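Local coordinates for tail protein, 43 kDa (Neisseria meningitidis MC58, PDB 3D37) that is of unknown function but probably forms part of the baseplate of a Mu-like prophage tail, at residues Thr279-Val284 with Glu332-Glu337; Ala129-Ala134 with Asp171-Val176; Asp210-Glu215 with Pro241-His246; Ala95-Asp100 with Trp124-Ala129. One frame throughout, in Å; residues are numbered along the deposited sequence.

Interaction 1: Thr279-Val284 with Glu332-Glu337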
# COMPACT_ATOMS: atom_id res chain seq x y z
N THR A 279 -24.97 17.75 6.84
CA THR A 279 -25.01 16.33 7.23
C THR A 279 -23.98 16.10 8.34
O THR A 279 -22.85 16.54 8.23
CB THR A 279 -24.66 15.36 6.04
OG1 THR A 279 -25.38 15.78 4.88
CG2 THR A 279 -25.02 13.88 6.40
N LEU A 280 -24.42 15.42 9.39
CA LEU A 280 -23.57 14.91 10.46
C LEU A 280 -23.55 13.40 10.33
O LEU A 280 -24.60 12.77 10.45
CB LEU A 280 -24.15 15.32 11.80
CG LEU A 280 -23.53 14.73 13.08
CD1 LEU A 280 -22.10 15.14 13.27
CD2 LEU A 280 -24.45 15.13 14.31
N THR A 281 -22.40 12.83 10.00
CA THR A 281 -22.21 11.37 9.88
C THR A 281 -21.39 10.85 11.06
O THR A 281 -20.22 11.19 11.24
CB THR A 281 -21.54 10.98 8.51
OG1 THR A 281 -22.25 11.63 7.45
CG2 THR A 281 -21.60 9.53 8.26
N ILE A 282 -22.05 10.07 11.93
CA ILE A 282 -21.37 9.48 13.08
C ILE A 282 -21.17 7.99 12.88
O ILE A 282 -22.07 7.27 12.47
CB ILE A 282 -22.18 9.75 14.36
CG1 ILE A 282 -22.11 11.24 14.68
CG2 ILE A 282 -21.71 8.82 15.53
CD1 ILE A 282 -22.99 11.70 15.79
N THR A 283 -19.97 7.51 13.17
CA THR A 283 -19.71 6.10 13.16
C THR A 283 -19.54 5.58 14.63
O THR A 283 -18.81 6.20 15.42
CB THR A 283 -18.47 5.79 12.29
OG1 THR A 283 -18.66 6.38 10.97
CG2 THR A 283 -18.28 4.29 12.17
N VAL A 284 -20.28 4.49 14.94
CA VAL A 284 -20.30 3.82 16.24
C VAL A 284 -19.96 2.36 16.09
O VAL A 284 -20.11 1.78 15.03
CB VAL A 284 -21.61 4.00 17.05
CG1 VAL A 284 -21.75 5.43 17.51
CG2 VAL A 284 -22.86 3.50 16.25
N GLU A 332 -22.79 3.31 10.56
CA GLU A 332 -22.76 4.72 10.13
C GLU A 332 -24.12 5.29 10.25
O GLU A 332 -25.14 4.73 9.74
CB GLU A 332 -22.24 4.78 8.70
CG GLU A 332 -22.43 6.13 8.00
CD GLU A 332 -22.00 6.04 6.50
OE1 GLU A 332 -20.81 5.63 6.33
OE2 GLU A 332 -22.84 6.35 5.60
N LEU A 333 -24.17 6.42 10.93
CA LEU A 333 -25.41 7.12 11.23
C LEU A 333 -25.41 8.47 10.49
O LEU A 333 -24.56 9.33 10.77
CB LEU A 333 -25.57 7.32 12.74
CG LEU A 333 -25.41 6.07 13.65
CD1 LEU A 333 -25.32 6.53 15.10
CD2 LEU A 333 -26.56 5.08 13.43
N ARG A 334 -26.29 8.61 9.50
CA ARG A 334 -26.37 9.84 8.70
C ARG A 334 -27.47 10.68 9.29
O ARG A 334 -28.64 10.41 9.13
CB ARG A 334 -26.61 9.54 7.21
CG ARG A 334 -25.49 8.64 6.67
CD ARG A 334 -25.52 8.53 5.13
NE ARG A 334 -26.70 7.82 4.65
CZ ARG A 334 -26.75 6.52 4.42
NH1 ARG A 334 -25.71 5.72 4.65
NH2 ARG A 334 -27.88 5.99 4.00
N LEU A 335 -27.05 11.70 10.01
CA LEU A 335 -27.89 12.53 10.83
C LEU A 335 -28.13 13.91 10.21
O LEU A 335 -27.25 14.51 9.56
CB LEU A 335 -27.27 12.63 12.21
CG LEU A 335 -27.29 11.36 13.05
CD1 LEU A 335 -26.24 11.41 14.14
CD2 LEU A 335 -28.73 11.12 13.62
N LYS A 336 -29.35 14.42 10.40
CA LYS A 336 -29.78 15.67 9.84
C LYS A 336 -30.34 16.55 10.93
O LYS A 336 -30.71 16.06 11.99
CB LYS A 336 -30.86 15.41 8.76
CG LYS A 336 -30.34 14.58 7.53
CD LYS A 336 -29.48 15.51 6.66
CE LYS A 336 -29.14 15.02 5.31
NZ LYS A 336 -28.35 16.04 4.59
N GLU A 337 -30.36 17.85 10.65
CA GLU A 337 -31.05 18.81 11.49
C GLU A 337 -32.44 18.30 11.88
O GLU A 337 -33.24 17.84 11.03
CB GLU A 337 -31.18 20.15 10.76
CG GLU A 337 -31.73 21.29 11.60
CD GLU A 337 -31.78 22.63 10.86
OE1 GLU A 337 -31.48 22.70 9.64
OE2 GLU A 337 -32.19 23.60 11.52

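Interaction 2: Ala129-Ala134 with Asp171-Val176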
# COMPACT_ATOMS: atom_id res chain seq x y z
N ALA A 129 -48.46 -5.33 3.44
CA ALA A 129 -49.28 -4.28 4.07
C ALA A 129 -48.80 -2.91 3.63
O ALA A 129 -47.61 -2.71 3.37
CB ALA A 129 -49.25 -4.36 5.58
N VAL A 130 -49.76 -1.98 3.52
CA VAL A 130 -49.47 -0.57 3.30
C VAL A 130 -50.05 0.23 4.49
O VAL A 130 -51.22 0.09 4.83
CB VAL A 130 -50.04 -0.09 1.96
CG1 VAL A 130 -49.54 1.31 1.63
CG2 VAL A 130 -49.69 -1.09 0.87
N VAL A 131 -49.23 1.07 5.08
CA VAL A 131 -49.54 1.76 6.32
C VAL A 131 -49.28 3.25 6.09
O VAL A 131 -48.49 3.64 5.18
CB VAL A 131 -48.70 1.14 7.49
CG1 VAL A 131 -48.44 2.12 8.64
CG2 VAL A 131 -49.39 -0.13 8.03
N LEU A 132 -50.00 4.08 6.84
CA LEU A 132 -49.84 5.54 6.77
C LEU A 132 -49.15 5.88 8.07
O LEU A 132 -49.53 5.42 9.16
CB LEU A 132 -51.17 6.30 6.55
CG LEU A 132 -51.20 7.84 6.42
CD1 LEU A 132 -50.78 8.34 5.06
CD2 LEU A 132 -52.60 8.43 6.78
N LYS A 133 -48.05 6.62 7.94
CA LYS A 133 -47.25 6.99 9.11
C LYS A 133 -47.40 8.52 9.27
O LYS A 133 -46.46 9.31 9.08
CB LYS A 133 -45.80 6.51 8.90
CG LYS A 133 -45.24 5.68 10.02
CD LYS A 133 -45.94 4.34 10.15
CE LYS A 133 -45.42 3.59 11.35
NZ LYS A 133 -44.02 3.14 11.12
N ALA A 134 -48.63 8.91 9.59
CA ALA A 134 -49.03 10.32 9.61
C ALA A 134 -50.33 10.50 10.44
O ALA A 134 -51.09 9.54 10.65
CB ALA A 134 -49.19 10.84 8.19
N ASP A 171 -39.89 -5.20 7.79
CA ASP A 171 -40.70 -6.38 7.47
C ASP A 171 -41.36 -6.36 6.10
O ASP A 171 -42.16 -7.21 5.85
CB ASP A 171 -41.77 -6.67 8.56
CG ASP A 171 -42.90 -5.65 8.59
OD1 ASP A 171 -42.91 -4.67 7.81
OD2 ASP A 171 -43.75 -5.84 9.50
N GLY A 172 -41.06 -5.39 5.24
CA GLY A 172 -41.60 -5.38 3.89
C GLY A 172 -42.89 -4.55 3.71
O GLY A 172 -43.43 -4.53 2.61
N THR A 173 -43.37 -3.90 4.77
CA THR A 173 -44.54 -2.97 4.69
C THR A 173 -44.13 -1.68 4.01
O THR A 173 -43.08 -1.11 4.32
CB THR A 173 -45.06 -2.62 6.11
OG1 THR A 173 -45.33 -3.81 6.84
CG2 THR A 173 -46.29 -1.77 6.11
N LEU A 174 -44.94 -1.24 3.05
CA LEU A 174 -44.77 0.05 2.44
C LEU A 174 -45.43 1.12 3.37
O LEU A 174 -46.57 0.94 3.83
CB LEU A 174 -45.41 0.03 1.06
CG LEU A 174 -45.42 1.33 0.25
CD1 LEU A 174 -44.01 1.87 -0.05
CD2 LEU A 174 -46.25 1.10 -1.03
N VAL A 175 -44.69 2.18 3.68
CA VAL A 175 -45.19 3.26 4.51
C VAL A 175 -45.26 4.47 3.62
O VAL A 175 -44.40 4.62 2.76
CB VAL A 175 -44.34 3.50 5.72
CG1 VAL A 175 -44.73 4.81 6.43
CG2 VAL A 175 -44.43 2.34 6.68
N VAL A 176 -46.35 5.26 3.70
CA VAL A 176 -46.33 6.67 3.24
C VAL A 176 -46.52 7.44 4.52
O VAL A 176 -47.37 7.09 5.37
CB VAL A 176 -47.35 7.05 2.15
CG1 VAL A 176 -47.35 8.56 1.95
CG2 VAL A 176 -46.96 6.44 0.82

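Interaction 3: Asp210-Glu215 with Pro241-His246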
# COMPACT_ATOMS: atom_id res chain seq x y z
N ASP A 210 -24.66 24.91 -1.96
CA ASP A 210 -25.14 24.77 -3.33
C ASP A 210 -26.54 25.34 -3.60
O ASP A 210 -26.79 26.00 -4.61
CB ASP A 210 -25.24 23.28 -3.65
CG ASP A 210 -24.26 22.84 -4.66
OD1 ASP A 210 -23.56 21.82 -4.36
OD2 ASP A 210 -24.22 23.48 -5.77
N ASN A 211 -27.47 24.96 -2.74
CA ASN A 211 -28.86 25.21 -2.94
C ASN A 211 -29.38 26.18 -1.89
O ASN A 211 -30.51 26.11 -1.46
CB ASN A 211 -29.62 23.89 -2.96
CG ASN A 211 -29.53 23.20 -4.32
OD1 ASN A 211 -29.59 23.86 -5.37
ND2 ASN A 211 -29.41 21.89 -4.31
N ARG A 212 -28.50 27.10 -1.49
CA ARG A 212 -28.85 28.18 -0.61
C ARG A 212 -28.97 29.44 -1.46
O ARG A 212 -27.97 30.03 -1.91
CB ARG A 212 -27.81 28.35 0.48
CG ARG A 212 -28.10 29.58 1.37
CD ARG A 212 -27.47 29.45 2.78
NE ARG A 212 -26.12 30.01 2.84
CZ ARG A 212 -25.84 31.31 3.01
NH1 ARG A 212 -24.57 31.73 3.07
NH2 ARG A 212 -26.83 32.21 3.11
N PHE A 213 -30.21 29.83 -1.70
CA PHE A 213 -30.51 30.90 -2.61
C PHE A 213 -30.89 32.16 -1.84
O PHE A 213 -31.33 32.08 -0.67
CB PHE A 213 -31.61 30.43 -3.54
CG PHE A 213 -31.26 29.18 -4.28
CD1 PHE A 213 -30.25 29.18 -5.23
CD2 PHE A 213 -31.92 28.00 -4.04
CE1 PHE A 213 -29.91 28.04 -5.91
CE2 PHE A 213 -31.59 26.84 -4.73
CZ PHE A 213 -30.59 26.87 -5.67
N SER A 214 -30.68 33.31 -2.48
CA SER A 214 -30.94 34.61 -1.87
C SER A 214 -32.44 34.96 -1.91
O SER A 214 -33.04 35.29 -0.88
CB SER A 214 -30.10 35.69 -2.55
OG SER A 214 -30.60 36.00 -3.85
N GLU A 215 -33.02 34.93 -3.11
CA GLU A 215 -34.46 35.02 -3.28
C GLU A 215 -34.84 33.83 -4.15
O GLU A 215 -34.08 33.44 -5.04
CB GLU A 215 -34.89 36.30 -4.02
CG GLU A 215 -34.49 37.63 -3.31
CD GLU A 215 -35.14 38.87 -3.93
OE1 GLU A 215 -36.22 38.77 -4.58
OE2 GLU A 215 -34.57 39.97 -3.73
N PRO A 241 -33.09 37.44 4.55
CA PRO A 241 -32.29 38.65 4.62
C PRO A 241 -30.85 38.45 5.14
O PRO A 241 -30.10 39.43 5.20
CB PRO A 241 -33.11 39.57 5.56
CG PRO A 241 -34.52 39.03 5.48
CD PRO A 241 -34.26 37.54 5.44
N THR A 242 -30.46 37.22 5.48
CA THR A 242 -29.05 36.93 5.86
C THR A 242 -28.12 36.55 4.67
O THR A 242 -26.91 36.48 4.85
CB THR A 242 -28.98 35.83 6.94
OG1 THR A 242 -30.05 36.02 7.87
CG2 THR A 242 -27.63 35.88 7.68
N MET A 243 -28.70 36.30 3.49
CA MET A 243 -27.95 36.16 2.22
C MET A 243 -27.58 37.55 1.67
O MET A 243 -28.47 38.31 1.27
CB MET A 243 -28.78 35.41 1.14
CG MET A 243 -28.56 33.88 1.03
SD MET A 243 -27.01 33.46 0.19
CE MET A 243 -27.36 33.62 -1.56
N THR A 244 -26.28 37.87 1.63
CA THR A 244 -25.83 39.08 0.95
C THR A 244 -25.60 38.83 -0.56
O THR A 244 -25.89 39.71 -1.39
CB THR A 244 -24.54 39.66 1.56
OG1 THR A 244 -23.59 38.62 1.74
CG2 THR A 244 -24.84 40.29 2.89
N LEU A 245 -25.13 37.63 -0.89
CA LEU A 245 -24.79 37.27 -2.28
C LEU A 245 -26.04 37.13 -3.14
O LEU A 245 -27.01 36.51 -2.74
CB LEU A 245 -23.99 35.95 -2.32
CG LEU A 245 -22.71 35.86 -1.49
CD1 LEU A 245 -22.15 34.44 -1.53
CD2 LEU A 245 -21.66 36.90 -1.95
N HIS A 246 -25.99 37.70 -4.34
CA HIS A 246 -27.05 37.57 -5.31
C HIS A 246 -27.07 36.17 -5.93
O HIS A 246 -26.19 35.81 -6.72
CB HIS A 246 -26.88 38.63 -6.41
CG HIS A 246 -28.01 38.68 -7.40
ND1 HIS A 246 -29.28 39.10 -7.06
CD2 HIS A 246 -28.04 38.40 -8.73
CE1 HIS A 246 -30.05 39.06 -8.14
NE2 HIS A 246 -29.33 38.65 -9.16

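Interaction 4: Ala95-Asp100 with Trp124-Ala129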
# COMPACT_ATOMS: atom_id res chain seq x y z
N ALA A 95 -38.92 -2.15 -2.54
CA ALA A 95 -39.04 -0.94 -3.36
C ALA A 95 -38.37 -1.12 -4.67
O ALA A 95 -38.70 -0.44 -5.56
CB ALA A 95 -38.43 0.27 -2.64
N GLY A 96 -37.37 -2.01 -4.79
CA GLY A 96 -36.76 -2.35 -6.07
C GLY A 96 -37.75 -2.66 -7.20
O GLY A 96 -37.55 -2.23 -8.30
N PHE A 97 -38.80 -3.43 -6.92
CA PHE A 97 -39.91 -3.60 -7.85
C PHE A 97 -40.56 -2.29 -8.32
O PHE A 97 -40.75 -2.06 -9.51
CB PHE A 97 -41.02 -4.44 -7.21
CG PHE A 97 -40.66 -5.89 -6.99
CD1 PHE A 97 -40.48 -6.74 -8.09
CD2 PHE A 97 -40.53 -6.40 -5.69
CE1 PHE A 97 -40.16 -8.08 -7.90
CE2 PHE A 97 -40.21 -7.73 -5.48
CZ PHE A 97 -40.03 -8.59 -6.59
N LEU A 98 -40.91 -1.43 -7.37
CA LEU A 98 -41.56 -0.15 -7.70
C LEU A 98 -40.62 0.81 -8.44
O LEU A 98 -41.04 1.51 -9.34
CB LEU A 98 -42.08 0.49 -6.42
CG LEU A 98 -42.98 -0.41 -5.55
CD1 LEU A 98 -44.04 0.37 -4.80
CD2 LEU A 98 -43.62 -1.50 -6.38
N VAL A 99 -39.33 0.80 -8.08
CA VAL A 99 -38.29 1.58 -8.78
C VAL A 99 -38.07 1.12 -10.20
O VAL A 99 -37.76 1.94 -11.11
CB VAL A 99 -36.90 1.50 -8.04
CG1 VAL A 99 -35.80 1.97 -8.94
CG2 VAL A 99 -36.93 2.30 -6.71
N ASP A 100 -38.18 -0.19 -10.41
CA ASP A 100 -37.91 -0.79 -11.71
C ASP A 100 -39.15 -0.73 -12.62
O ASP A 100 -39.03 -0.46 -13.80
CB ASP A 100 -37.55 -2.27 -11.59
CG ASP A 100 -36.19 -2.53 -10.94
OD1 ASP A 100 -35.33 -1.63 -10.70
OD2 ASP A 100 -36.01 -3.73 -10.63
N TRP A 124 -47.78 -6.07 -6.29
CA TRP A 124 -46.71 -6.73 -5.63
C TRP A 124 -47.17 -7.25 -4.31
O TRP A 124 -46.90 -6.65 -3.27
CB TRP A 124 -45.48 -5.83 -5.54
CG TRP A 124 -44.98 -5.58 -6.91
CD1 TRP A 124 -44.18 -6.40 -7.66
CD2 TRP A 124 -45.28 -4.47 -7.72
NE1 TRP A 124 -43.96 -5.85 -8.89
CE2 TRP A 124 -44.62 -4.65 -8.95
CE3 TRP A 124 -46.01 -3.30 -7.51
CZ2 TRP A 124 -44.70 -3.71 -9.99
CZ3 TRP A 124 -46.09 -2.38 -8.55
CH2 TRP A 124 -45.43 -2.59 -9.76
N PRO A 125 -47.84 -8.43 -4.34
CA PRO A 125 -48.42 -8.97 -3.13
C PRO A 125 -47.37 -9.31 -2.13
O PRO A 125 -47.68 -9.44 -0.94
CB PRO A 125 -49.20 -10.21 -3.61
CG PRO A 125 -48.62 -10.55 -4.90
CD PRO A 125 -48.14 -9.28 -5.51
N GLN A 126 -46.14 -9.45 -2.64
CA GLN A 126 -44.93 -9.51 -1.85
C GLN A 126 -44.86 -8.34 -0.80
O GLN A 126 -44.42 -8.52 0.35
CB GLN A 126 -43.68 -9.65 -2.79
CG GLN A 126 -43.72 -8.91 -4.23
CD GLN A 126 -44.11 -9.74 -5.56
OE1 GLN A 126 -44.98 -10.52 -5.59
NE2 GLN A 126 -43.47 -9.45 -6.63
N ILE A 127 -45.37 -7.16 -1.18
CA ILE A 127 -45.64 -6.08 -0.22
C ILE A 127 -47.00 -6.39 0.44
O ILE A 127 -48.06 -6.16 -0.13
CB ILE A 127 -45.63 -4.65 -0.92
CG1 ILE A 127 -44.30 -4.41 -1.64
CG2 ILE A 127 -45.89 -3.53 0.10
CD1 ILE A 127 -44.32 -3.31 -2.73
N LYS A 128 -46.96 -6.91 1.67
CA LYS A 128 -48.12 -7.50 2.31
C LYS A 128 -48.95 -6.55 3.19
O LYS A 128 -50.02 -6.94 3.64
CB LYS A 128 -47.70 -8.70 3.15
CG LYS A 128 -47.33 -9.95 2.37
CD LYS A 128 -46.70 -10.98 3.30
CE LYS A 128 -46.33 -12.26 2.53
NZ LYS A 128 -45.25 -13.09 3.23
N ALA A 129 -48.46 -5.33 3.44
CA ALA A 129 -49.28 -4.28 4.07
C ALA A 129 -48.80 -2.91 3.63
O ALA A 129 -47.61 -2.71 3.37
CB ALA A 129 -49.25 -4.36 5.58

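Interaction 1: Thr279-Val284 with Glu332-Glu337
Rotation about CB-CG bends the Lys336 chain (chi2 -75°), and Thr279 keeps OG1 beside its own backbone N (chi1 -45°); together these turns bring Lys336 NZ within 3.0 Å of Thr279 OG1, to which it donates. Both lie on antiparallel strands of the C-terminal domain, whose family is grouped with the phage barrels, and the pairing illustrates how such strands separate an apolar face from a polar, partly charged one. Leu280 with Leu335 and Ile282 with Leu333 form the hydrogen-bonded pairs; Thr281 with Arg334 and Thr283 with Glu332 are non-hydrogen-bonded. Leu335 N bonds to Leu280 O at 2.7 Å.

On the apolar face, Leu335 is the meeting point. Its CD1 touches Ile282 CD1 at 3.7 Å and also meets Leu280 CD2 at 4.1 Å, the leucine pair lying side by side and pointing the same way. The side chains of Leu333 and Val284 cross at about a right angle, CD1 meeting CG2. Leu316 of strand 310-324 covers both Leu333 and Leu335.

The other face is polar at its tips. Thr281 CG2 leans on the aliphatic part of Glu332, 3.5 Å from CG, while Glu332 OE2 receives Arg334 NH1 at 3.1 Å in a salt bridge, with OE2 in the guanidinium plane but NH1 on its anti side, well out of the carboxylate plane. Second partners tie both charges down: Arg320 for Glu332, and Asp28 and Asp30 for Arg334. Lys336 NZ likewise donates to Leu275 O and Phe278 O. Between the strands, a CA-H...O contact joins Thr281 CA to Leu333 O at 3.2 Å.

Interaction 2: Ala129-Ala134 with Asp171-Val176
Ala129 opens a parallel strand pairing by offering its carbonyl O to Leu174 N at 3.1 Å. Its CB rests 4.0 Å from Thr173 CG2, the methyl that stands anti to the threonine backbone N (chi1 -54° for OG1). This is one edge of a three-stranded mixed sheet in the gp44-like second domain, with strand 174-177 in the middle, and an Asx turn lies just ahead of that strand. Asp171 OD1 accepts from Thr173 N, closing the turn, and from Thr173 OG1 at 2.7 Å; both donors come from the same face of the carboxylate. The hydroxyl is thereby held toward Asp171, leaving the methyl branch to face Ala129.

Val130 pairs with Leu174, and its CG1 branch meets Leu174 CD2 at 4.2 Å. That face is covered by helices: Ala117 and Lys118 of helix 113-121 touch Val130, while Trp152 and Leu155 of helix 151-161 lie against Leu174.

Val131 points to the reverse face. Its N bonds to Leu174 O at 2.9 Å and its O receives Val176 N, so one residue grips the middle strand twice, in the parallel pattern where the N and O of one residue bond to the two residues flanking its partner, here Val175. Its CG2 also approaches Thr173 CG2.

Leu132 returns to the helix-covered face, where its CD1 lies 3.6 Å from Val176 O, and Val113 packs on it from helix 113-121. Lys133 then sends its NZ to Glu169 in a salt bridge, while its backbone N donates to Val176 O at 2.7 Å.

Interaction 3: Asp210-Glu215 with Pro241-His246
Met243 lays its sulfur on the Arg212 guanidinium where two loops meet, a worked case of side chains joining without a hydrogen bond between them. Met243 is bent at both chi2 and chi3 (-76° and -80°), which folds the thioether over Arg212. SD sits above one face of the Arg212 guanidinium, 3.7 Å from its CZ and nearer still to NH2.

Van der Waals packing takes over at the methyl end of Met243. Its CE lies 3.6 Å from Ser214 CB and 3.5 Å from Ser214 N, so the methionine reaches from the Arg212 guanidinium, past Phe213 O, to Ser214. Ser214 CB also comes within 3.2 Å of Leu245 O.

The polar groups look elsewhere. Ser214 OG accepts from the backbone N of Arg247, just past the second loop, and the Arg247 guanidinium donates to the carbonyls of Asp210 and Arg212. Arg212 NH2 has a weak, long ion pair with Asp240. These loops, in the region of the third domain, also face a second copy of the protein, whose Gly56 packs on Arg212 and Leu245.

The chemistry is consistent with a contact set by shape and perhaps polarisability: the soft sulfur would probably be polarised by the cationic plane beneath it, while the directional bonding that fixes the first loop against the second is supplied largely by Arg247.

Interaction 4: Ala95-Asp100 with Trp124-Ala129
The short helix 95-100 presents Phe97 and Leu98 to the indole of Trp124, which lies in the loop leading into strand 130-133. Both residues cover the same face of the indole, at different ends. Phe97 CB sits over the five-membered ring, 3.8 Å from its centroid and 17° off the normal, a CH-pi contact. With CG set beside its own backbone N (chi1 -69°), the Phe97 ring runs on past the indole edge: the planes, 27° apart, are slid with centroids 4.8 Å from each other, so overlap is slight and Phe97 CG touches Trp124 CD1 at 3.6 Å. The CD2 branch of Leu98 comes over the six-membered ring, modelled too close for its separation to be trusted.

The loop presents Trp124 at the head of a beta turn: Ile127 N bonds to Trp124 O at 2.6 Å, with Pro125 and Gln126 at the corners. The turn lets Gln126 and Ile127 face the helix as well, Gln126 CG meeting Phe97 CE2 at 3.9 Å and Ile127 CD1 meeting Leu98 CD2 at 4.1 Å. Val151 of helix 151-161 touches both Leu98 and Trp124, adding a further side chain to the cluster within the gp44-like second domain.

His246 of a third subunit stacks edge-to-face with Trp124 and packs on Phe97 and Gln126, while Arg247 of that subunit forms a salt bridge to Asp100 OD2.

Along the chain the contacts close in the order 4, 2, 3, 1. Interactions 4 and 2 lie in the gp44-like second domain, centres about 12 Å apart, sharing Ala129 and touching where Ile127 CG2 meets Leu174 CB at 3.7 Å; the loop of one runs straight into the edge strand of the other. Interaction 1, in the C-terminal domain, lies on the opposite side of the chain's centre, about 25 Å from interaction 2 between centres. Interaction 3 sits outermost, about 41 Å centre to centre from interaction 4 within one chain. Between subunits, however, the loop 241-246 meets the aromatic patch of interaction 4, so surfaces distant in the monomer adjoin in the six-chain assembly.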